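Local coordinates for protein geranylgeranyl pyrophosphate synthetase (Pyrococcus horikoshii, PDB 1WY0) that probably condenses isopentenyl diphosphate with allylic diphosphates to build the twenty-carbon chain of geranylgeranyl diphosphate for isoprenoid lipids, at residues S163-I167 against F250-A254; N315-R319 against L330-K335. One frame throughout, in Å; residues are numbered along the deposited sequence.

Contact 1 of 2, residues S163-I167 against F250-A254; sequences STVTI and FFENA
T164 sets its methyl over one face of the phenyl ring of F251: CG2 sits 3.6 Å from the ring centroid and only 6° off the ring normal, a CH-pi contact close to the middle of that face. The T164 side chain reaches this place because CG2 stands anti to the carbonyl carbon while OG1 (chi1 70°) lies between the backbone N and the carbonyl carbon. Beside the methyl, T164 CB approaches F251 CD2 to 3.7 Å, and the carbonyl of S163 comes obliquely to the far part of the same ring, with S163 O 3.5 Å from F251 CE2. The ring also meets F262, the two planes nearly perpendicular, and packs on L263, so helix 256-264 also borders the ring. One residue further along helix 245-253, E252 extends beyond CG toward the start of helix 167-193. Its OE1 receives the backbone N-H of I167 at 3.2 Å in an almost perfectly straight bond (179°), on the syn side of the carboxylate and somewhat out of its plane. The I167 side chain crosses that of E252 at about a right angle, bringing CD1 within 3.6 Å of E252 OE2. T166, the N-cap residue, turns its OG1 to the backbone N of E169. Two side chains thus serve the first turn of helix 167-193, one local and one from a distant helix, and the positive end of the helix dipole would probably help keep the E252 carboxylate ionised.

Contact 2 of 2, residues N315-R319 against L330-K335; sequences NEALR and LELLAK
L330 offers its CB methylene to a methyl of L318, L318 CD1 resting 3.7 Å from L330 CB as the two side chains cross at about a right angle; L318 also packs on L203 and W206 of helix 197-224, and L330 on T56 and S57. E331 meets the amide of N315 chiefly through carbon: N315 OD1 lies 3.4 Å from E331 CA, and the E331 side chain crosses that of N315 at a slant, CG touching the amide, with amide and carboxylate planes 65° apart. Extended beyond CG, the E331 chain carries OE2 toward R319, whose own chain is bent at chi2 and chi3; the resulting salt bridge, R319 NH1 to E331 OE2, is long at 3.9 Å. One turn on, A334 sets its methyl against the amide oxygen, A334 CB to N315 OD1 3.3 Å, and touches W206, whose NE1 donates a hydrogen bond to that oxygen. Replacing N315 by an alanine would probably leave W206 NE1 without this acceptor and open a gap where the amide now rests against E331 and A334. K335 is marginal, directing its side chain away from the loop and touching Y4 of helix 3-25. The arrangement joins the C-terminal part of helix 299-315 to helix 325-336, successive helices linked by a short loop and packed against helix 197-224, in keeping with the all-alpha isoprenoid synthase fold.

Contact 1 and contact 2 lie 31 Å apart between centres, their nearest atoms about 19 Å apart, and follow one another along the chain without touching. Helix 299-315 bridges them: Y302, near its start, packs on I167 of contact 1, and N315, toward its C-terminal part, belongs to contact 2. Neither contact includes the mercury ligands Y81 and C150. As in other polyprenyl synthetases, the aspartate-rich motifs that probably bind magnesium and diphosphate fall on helices 69-90 and 197-224; contact 2 reaches the latter through W206, in its N-terminal half and some turns before the motif, whereas contact 1 ties helix 245-253 to the beginning of helix 167-193.

Contact 1 of 2, residues S163-I167 against F250-A254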
loop_
_atom_site.group_PDB
_atom_site.type_symbol
_atom_site.label_atom_id
_atom_site.label_comp_id
_atom_site.label_asym_id
_atom_site.label_seq_id
_atom_site.Cartn_x
_atom_site.Cartn_y
_atom_site.Cartn_z
ATOM N N SER A 163 -7.398 -7.945 27.053
ATOM C CA SER A 163 -8.624 -7.308 27.516
ATOM C C SER A 163 -8.520 -5.839 27.920
ATOM O O SER A 163 -9.414 -5.059 27.592
ATOM C CB SER A 163 -9.219 -8.100 28.678
ATOM O OG SER A 163 -9.592 -9.401 28.266
ATOM N N THR A 164 -7.450 -5.454 28.616
ATOM C CA THR A 164 -7.292 -4.065 29.056
ATOM C C THR A 164 -6.130 -3.327 28.397
ATOM O O THR A 164 -5.207 -3.947 27.876
ATOM C CB THR A 164 -7.104 -3.967 30.608
ATOM O OG1 THR A 164 -5.825 -4.502 30.985
ATOM C CG2 THR A 164 -8.197 -4.744 31.333
ATOM N N VAL A 165 -6.192 -1.997 28.420
ATOM C CA VAL A 165 -5.153 -1.139 27.850
ATOM C C VAL A 165 -4.986 0.037 28.789
ATOM O O VAL A 165 -5.861 0.303 29.602
ATOM C CB VAL A 165 -5.541 -0.550 26.458
ATOM C CG1 VAL A 165 -5.563 -1.637 25.399
ATOM C CG2 VAL A 165 -6.889 0.137 26.552
ATOM N N THR A 166 -3.874 0.750 28.663
ATOM C CA THR A 166 -3.612 1.909 29.506
ATOM C C THR A 166 -3.869 3.183 28.719
ATOM O O THR A 166 -3.916 3.164 27.491
ATOM C CB THR A 166 -2.145 1.933 29.995
ATOM O OG1 THR A 166 -1.283 2.343 28.923
ATOM C CG2 THR A 166 -1.730 0.546 30.484
ATOM N N ILE A 167 -4.042 4.292 29.428
ATOM C CA ILE A 167 -4.283 5.562 28.773
ATOM C C ILE A 167 -3.106 5.841 27.853
ATOM O O ILE A 167 -3.276 6.358 26.753
ATOM C CB ILE A 167 -4.403 6.714 29.803
ATOM C CG1 ILE A 167 -5.729 6.601 30.569
ATOM C CG2 ILE A 167 -4.282 8.058 29.110
ATOM C CD1 ILE A 167 -5.852 7.594 31.723
ATOM N N PHE A 250 -11.187 4.031 32.398
ATOM C CA PHE A 250 -11.948 3.174 33.311
ATOM C C PHE A 250 -11.105 2.024 33.874
ATOM O O PHE A 250 -11.116 1.723 35.062
ATOM C CB PHE A 250 -13.153 2.610 32.558
ATOM C CG PHE A 250 -13.758 1.490 33.353
ATOM C CD1 PHE A 250 -13.458 0.175 33.027
ATOM C CD2 PHE A 250 -14.640 1.772 34.383
ATOM C CE1 PHE A 250 -14.045 -0.865 33.734
ATOM C CE2 PHE A 250 -15.226 0.725 35.091
ATOM C CZ PHE A 250 -14.929 -0.594 34.771
ATOM N N PHE A 251 -10.385 1.334 32.965
ATOM C CA PHE A 251 -9.525 0.237 33.408
ATOM C C PHE A 251 -8.427 0.722 34.363
ATOM O O PHE A 251 -7.957 0.004 35.238
ATOM C CB PHE A 251 -8.886 -0.416 32.178
ATOM C CG PHE A 251 -9.873 -1.337 31.518
ATOM C CD1 PHE A 251 -10.828 -1.993 32.283
ATOM C CD2 PHE A 251 -9.812 -1.543 30.149
ATOM C CE1 PHE A 251 -11.730 -2.855 31.674
ATOM C CE2 PHE A 251 -10.720 -2.408 29.546
ATOM C CZ PHE A 251 -11.679 -3.066 30.303
ATOM N N GLU A 252 -7.992 1.980 34.151
ATOM C CA GLU A 252 -6.956 2.521 35.027
ATOM C C GLU A 252 -7.485 2.868 36.428
ATOM O O GLU A 252 -6.758 2.878 37.413
ATOM C CB GLU A 252 -6.339 3.762 34.377
ATOM C CG GLU A 252 -4.856 3.906 34.739
ATOM C CD GLU A 252 -4.129 4.674 33.658
ATOM O OE1 GLU A 252 -3.951 4.134 32.576
ATOM O OE2 GLU A 252 -3.691 5.795 33.933
ATOM N N ASN A 253 -8.792 3.174 36.506
ATOM C CA ASN A 253 -9.289 3.723 37.762
ATOM C C ASN A 253 -10.250 2.797 38.523
ATOM O O ASN A 253 -10.516 2.983 39.708
ATOM C CB ASN A 253 -9.965 5.058 37.451
ATOM C CG ASN A 253 -8.931 6.157 37.430
ATOM O OD1 ASN A 253 -8.468 6.634 38.462
ATOM N ND2 ASN A 253 -8.645 6.638 36.205
ATOM N N ALA A 254 -10.810 1.798 37.815
ATOM C CA ALA A 254 -11.885 1.018 38.434
ATOM C C ALA A 254 -11.383 -0.071 39.398
ATOM O O ALA A 254 -10.278 -0.585 39.274
ATOM C CB ALA A 254 -12.737 0.395 37.333
#

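Contact 2 of 2, residues N315-R319 against L330-K335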
loop_
_atom_site.group_PDB
_atom_site.type_symbol
_atom_site.label_atom_id
_atom_site.label_comp_id
_atom_site.label_asym_id
_atom_site.label_seq_id
_atom_site.Cartn_x
_atom_site.Cartn_y
_atom_site.Cartn_z
ATOM N N ASN A 315 -5.947 25.582 18.846
ATOM C CA ASN A 315 -6.250 26.930 18.383
ATOM C C ASN A 315 -5.315 27.938 19.051
ATOM O O ASN A 315 -4.826 28.861 18.405
ATOM C CB ASN A 315 -7.705 27.275 18.694
ATOM C CG ASN A 315 -8.685 26.477 17.856
ATOM O OD1 ASN A 315 -8.365 26.049 16.746
ATOM N ND2 ASN A 315 -9.882 26.257 18.390
ATOM N N GLU A 316 -5.063 27.754 20.346
ATOM C CA GLU A 316 -4.174 28.650 21.082
ATOM C C GLU A 316 -2.752 28.535 20.535
ATOM O O GLU A 316 -1.830 29.180 21.028
ATOM C CB GLU A 316 -4.174 28.305 22.576
ATOM C CG GLU A 316 -2.800 28.014 23.180
ATOM C CD GLU A 316 -2.875 27.279 24.510
ATOM O OE1 GLU A 316 -3.990 27.176 25.066
ATOM O OE2 GLU A 316 -1.820 26.815 25.006
ATOM N N ALA A 317 -2.578 27.701 19.517
ATOM C CA ALA A 317 -1.269 27.515 18.903
ATOM C C ALA A 317 -1.267 28.196 17.549
ATOM O O ALA A 317 -0.214 28.418 16.960
ATOM C CB ALA A 317 -0.967 26.032 18.747
ATOM N N LEU A 318 -2.458 28.524 17.060
ATOM C CA LEU A 318 -2.607 29.213 15.776
ATOM C C LEU A 318 -2.534 30.728 15.977
ATOM O O LEU A 318 -2.484 31.527 15.047
ATOM C CB LEU A 318 -3.960 28.824 15.164
ATOM C CG LEU A 318 -3.950 27.445 14.497
ATOM C CD1 LEU A 318 -5.203 27.203 13.648
ATOM C CD2 LEU A 318 -2.756 27.242 13.565
ATOM N N ARG A 319 -2.582 31.106 17.268
ATOM C CA ARG A 319 -2.434 32.503 17.653
ATOM C C ARG A 319 -1.231 33.145 16.959
ATOM O O ARG A 319 -1.190 34.328 16.663
ATOM C CB ARG A 319 -2.165 32.491 19.152
ATOM C CG ARG A 319 -3.082 33.415 19.941
ATOM C CD ARG A 319 -3.550 32.750 21.240
ATOM N NE ARG A 319 -4.902 33.194 21.581
ATOM C CZ ARG A 319 -5.925 32.597 20.950
ATOM N NH1 ARG A 319 -5.698 31.632 20.074
ATOM N NH2 ARG A 319 -7.174 32.992 21.206
ATOM N N LEU A 330 -9.908 27.427 10.371
ATOM C CA LEU A 330 -9.166 26.418 11.113
ATOM C C LEU A 330 -9.536 26.455 12.584
ATOM O O LEU A 330 -9.451 25.444 13.278
ATOM C CB LEU A 330 -7.656 26.625 10.960
ATOM C CG LEU A 330 -7.030 26.412 9.576
ATOM C CD1 LEU A 330 -5.518 26.552 9.683
ATOM C CD2 LEU A 330 -7.396 25.033 9.039
ATOM N N GLU A 331 -9.936 27.624 13.071
ATOM C CA GLU A 331 -10.326 27.739 14.468
ATOM C C GLU A 331 -11.756 27.256 14.623
ATOM O O GLU A 331 -12.094 26.581 15.595
ATOM C CB GLU A 331 -10.215 29.182 14.956
ATOM C CG GLU A 331 -8.825 29.564 15.436
ATOM C CD GLU A 331 -8.782 30.956 16.043
ATOM O OE1 GLU A 331 -9.691 31.765 15.749
ATOM O OE2 GLU A 331 -7.835 31.237 16.809
ATOM N N LEU A 332 -12.598 27.607 13.661
ATOM C CA LEU A 332 -13.986 27.183 13.709
ATOM C C LEU A 332 -14.088 25.660 13.598
ATOM O O LEU A 332 -14.790 25.023 14.381
ATOM C CB LEU A 332 -14.792 27.853 12.591
ATOM C CG LEU A 332 -15.167 29.323 12.816
ATOM C CD1 LEU A 332 -16.080 29.817 11.694
ATOM C CD2 LEU A 332 -15.877 29.457 14.155
ATOM N N LEU A 333 -13.382 25.088 12.628
ATOM C CA LEU A 333 -13.392 23.642 12.419
ATOM C C LEU A 333 -13.013 22.924 13.705
ATOM O O LEU A 333 -13.737 22.042 14.177
ATOM C CB LEU A 333 -12.410 23.270 11.307
ATOM C CG LEU A 333 -12.284 21.801 10.908
ATOM C CD1 LEU A 333 -13.602 21.275 10.339
ATOM C CD2 LEU A 333 -11.179 21.683 9.874
ATOM N N ALA A 334 -11.883 23.316 14.286
ATOM C CA ALA A 334 -11.428 22.699 15.519
ATOM C C ALA A 334 -12.490 22.812 16.600
ATOM O O ALA A 334 -12.704 21.876 17.374
ATOM C CB ALA A 334 -10.142 23.354 15.990
ATOM N N LYS A 335 -13.153 23.962 16.655
ATOM C CA LYS A 335 -14.178 24.186 17.662
ATOM C C LYS A 335 -15.429 23.368 17.347
ATOM O O LYS A 335 -16.091 22.863 18.250
ATOM C CB LYS A 335 -14.508 25.680 17.753
ATOM C CG LYS A 335 -14.887 26.143 19.149
ATOM C CD LYS A 335 -15.355 27.598 19.153
ATOM C CE LYS A 335 -15.817 28.026 20.550
ATOM N NZ LYS A 335 -16.342 29.426 20.584
#